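Nucleotidyltransferase-like protein (Exiguobacterium sibiricum, PDB 3C18) is of uncharacterised function but probably acts as a nucleotidyltransferase, joining a nucleotidyltransferase-like domain to a substrate-binding-type domain and a helix-turn-helix domain. Local coordinates at residues V25-P30 and Q37-L42. Numbering follows the deposited sequence.
Sequences VEKRQP and QFDVLL
Strands 19-26 and 40-46 form an antiparallel pair in the nucleotidyltransferase-like domain, and this contact lies at its loop end, where V25 and E26 pair with L41 and V40. V25 and L41 form a hydrogen-bonded pair: V25 N gives its hydrogen to L41 O at 2.9 Å, and L41 N returns a nearly straight bond to V25 O at 2.8 Å, both donors lying in the plane of the carbonyl they meet. V25 O also takes a CA-H contact from V40. E26 and V40 follow as a non-hydrogen-bonded pair, CA to CA 4.6 Å, with side chains on the face of the sheet opposite to that of V25 and L41.

Past the last bridged pair, one further backbone bond runs from K27 N to D39 O at 3.1 Å, straight at the hydrogen (167°) but with the donor standing 44° out of the carbonyl plane. A water donates to D39 O at 2.8 Å and more weakly to E26 OE2. K27 CG sits between the backbone N and carbonyl carbon (chi1 67°), and from there the extended chain runs alongside D39, its CB and CG against F38 O and D39 O. K27 NZ ends 3.4 Å from D39 OD1 in a long, weak salt bridge, while OD2 of the same carboxylate accepts a bond from R64 N. Were K27 cut back to an alanine, D39 OD1 would probably lose its charged mate and the flank of D39 its cover.

Strand 63-71 borders 40-46 on its other edge, with R64 and S66 bonded to the V40 backbone. W90 of helix 85-93 packs on V25 and L41, whereas M2 of helix 2-15 touches E26 and V40, placing the pair between two helices.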
loop_
_atom_site.group_PDB
_atom_site.type_symbol
_atom_site.label_atom_id
_atom_site.label_comp_id
_atom_site.label_asym_id
_atom_site.label_seq_id
_atom_site.Cartn_x
_atom_site.Cartn_y
_atom_site.Cartn_z
ATOM N N VAL A 25 10.394 24.476 -5.569
ATOM C CA VAL A 25 9.896 24.607 -4.216
ATOM C C VAL A 25 11.055 24.811 -3.260
ATOM O O VAL A 25 11.973 24.008 -3.184
ATOM C CB VAL A 25 9.195 23.311 -3.778
ATOM C CG1 VAL A 25 8.484 23.488 -2.425
ATOM C CG2 VAL A 25 8.239 22.842 -4.863
ATOM N N GLU A 26 10.975 25.890 -2.503
ATOM C CA GLU A 26 12.001 26.234 -1.526
ATOM C C GLU A 26 11.670 25.675 -0.168
ATOM O O GLU A 26 10.507 25.602 0.233
ATOM C CB GLU A 26 12.119 27.750 -1.425
ATOM C CG GLU A 26 13.246 28.210 -0.533
ATOM C CD GLU A 26 13.451 29.709 -0.615
ATOM O OE1 GLU A 26 12.442 30.426 -0.776
ATOM O OE2 GLU A 26 14.616 30.156 -0.531
ATOM N N LYS A 27 12.704 25.283 0.547
ATOM C CA LYS A 27 12.524 24.815 1.916
ATOM C C LYS A 27 11.905 25.907 2.774
ATOM O O LYS A 27 12.134 27.095 2.563
ATOM C CB LYS A 27 13.839 24.364 2.534
ATOM C CG LYS A 27 14.827 25.470 2.759
ATOM C CD LYS A 27 15.992 24.949 3.542
ATOM C CE LYS A 27 17.040 26.012 3.743
ATOM N NZ LYS A 27 18.067 25.455 4.639
ATOM N N ARG A 28 11.090 25.479 3.726
ATOM C CA ARG A 28 10.348 26.410 4.597
ATOM C C ARG A 28 11.022 26.524 5.952
ATOM O O ARG A 28 10.732 27.396 6.777
ATOM C CB ARG A 28 8.915 25.914 4.774
ATOM C CG ARG A 28 8.147 25.803 3.456
ATOM C CD ARG A 28 6.916 24.946 3.627
ATOM N NE ARG A 28 7.267 23.665 4.206
ATOM C CZ ARG A 28 6.395 22.737 4.567
ATOM N NH1 ARG A 28 5.100 22.955 4.416
ATOM N NH2 ARG A 28 6.830 21.590 5.081
ATOM N N GLN A 29 11.953 25.620 6.147
ATOM C CA GLN A 29 12.641 25.483 7.415
ATOM C C GLN A 29 13.830 24.583 7.202
ATOM O O GLN A 29 13.942 23.924 6.149
ATOM C CB GLN A 29 11.715 24.830 8.450
ATOM C CG GLN A 29 11.080 23.533 7.928
ATOM C CD GLN A 29 10.655 22.586 9.026
ATOM O OE1 GLN A 29 10.870 21.370 8.942
ATOM N NE2 GLN A 29 10.072 23.134 10.074
ATOM N N PRO A 30 14.739 24.547 8.180
ATOM C CA PRO A 30 15.822 23.585 8.013
ATOM C C PRO A 30 15.302 22.158 8.076
ATOM O O PRO A 30 14.314 21.855 8.753
ATOM C CB PRO A 30 16.757 23.908 9.178
ATOM C CG PRO A 30 16.524 25.364 9.418
ATOM C CD PRO A 30 15.041 25.535 9.229
ATOM N N GLN A 37 14.971 17.476 2.624
ATOM C CA GLN A 37 16.047 17.930 3.567
ATOM C C GLN A 37 17.145 18.670 2.820
ATOM O O GLN A 37 18.296 18.803 3.288
ATOM C CB GLN A 37 16.642 16.778 4.374
ATOM C CG GLN A 37 15.706 16.288 5.500
ATOM C CD GLN A 37 14.697 15.260 5.009
ATOM O OE1 GLN A 37 14.995 14.460 4.125
ATOM N NE2 GLN A 37 13.497 15.284 5.576
ATOM N N PHE A 38 16.754 19.111 1.629
ATOM C CA PHE A 38 17.573 19.968 0.759
ATOM C C PHE A 38 16.996 21.373 0.737
ATOM O O PHE A 38 16.001 21.646 1.403
ATOM C CB PHE A 38 17.680 19.389 -0.660
ATOM C CG PHE A 38 18.747 18.344 -0.799
ATOM C CD1 PHE A 38 19.364 17.818 0.318
ATOM C CD2 PHE A 38 19.137 17.894 -2.023
ATOM C CE1 PHE A 38 20.350 16.871 0.196
ATOM C CE2 PHE A 38 20.113 16.947 -2.136
ATOM C CZ PHE A 38 20.714 16.424 -1.023
ATOM N N ASP A 39 17.603 22.235 -0.074
ATOM C CA ASP A 39 17.313 23.677 -0.089
ATOM C C ASP A 39 16.243 24.032 -1.095
ATOM O O ASP A 39 15.450 24.952 -0.898
ATOM C CB ASP A 39 18.576 24.495 -0.440
ATOM C CG ASP A 39 19.700 24.302 0.553
ATOM O OD1 ASP A 39 19.419 24.347 1.755
ATOM O OD2 ASP A 39 20.867 24.106 0.139
ATOM N N VAL A 40 16.295 23.336 -2.220
ATOM C CA VAL A 40 15.333 23.529 -3.300
ATOM C C VAL A 40 14.998 22.191 -3.899
ATOM O O VAL A 40 15.874 21.369 -4.114
ATOM C CB VAL A 40 15.864 24.471 -4.417
ATOM C CG1 VAL A 40 14.903 24.499 -5.595
ATOM C CG2 VAL A 40 16.061 25.874 -3.857
ATOM N N LEU A 41 13.715 21.978 -4.137
ATOM C CA LEU A 41 13.262 20.768 -4.817
ATOM C C LEU A 41 12.732 21.186 -6.179
ATOM O O LEU A 41 11.949 22.108 -6.317
ATOM C CB LEU A 41 12.194 20.026 -4.014
ATOM C CG LEU A 41 11.831 18.623 -4.559
ATOM C CD1 LEU A 41 11.650 17.629 -3.470
ATOM C CD2 LEU A 41 10.627 18.634 -5.460
ATOM N N LEU A 42 13.237 20.530 -7.195
ATOM C CA LEU A 42 12.779 20.760 -8.540
ATOM C C LEU A 42 11.962 19.565 -8.967
ATOM O O LEU A 42 12.377 18.434 -8.814
ATOM C CB LEU A 42 13.962 20.905 -9.498
ATOM C CG LEU A 42 14.800 22.169 -9.466
ATOM C CD1 LEU A 42 16.038 21.982 -10.343
ATOM C CD2 LEU A 42 13.979 23.372 -9.914
HETATM O O HOH W 1 16.521 27.392 -0.141
#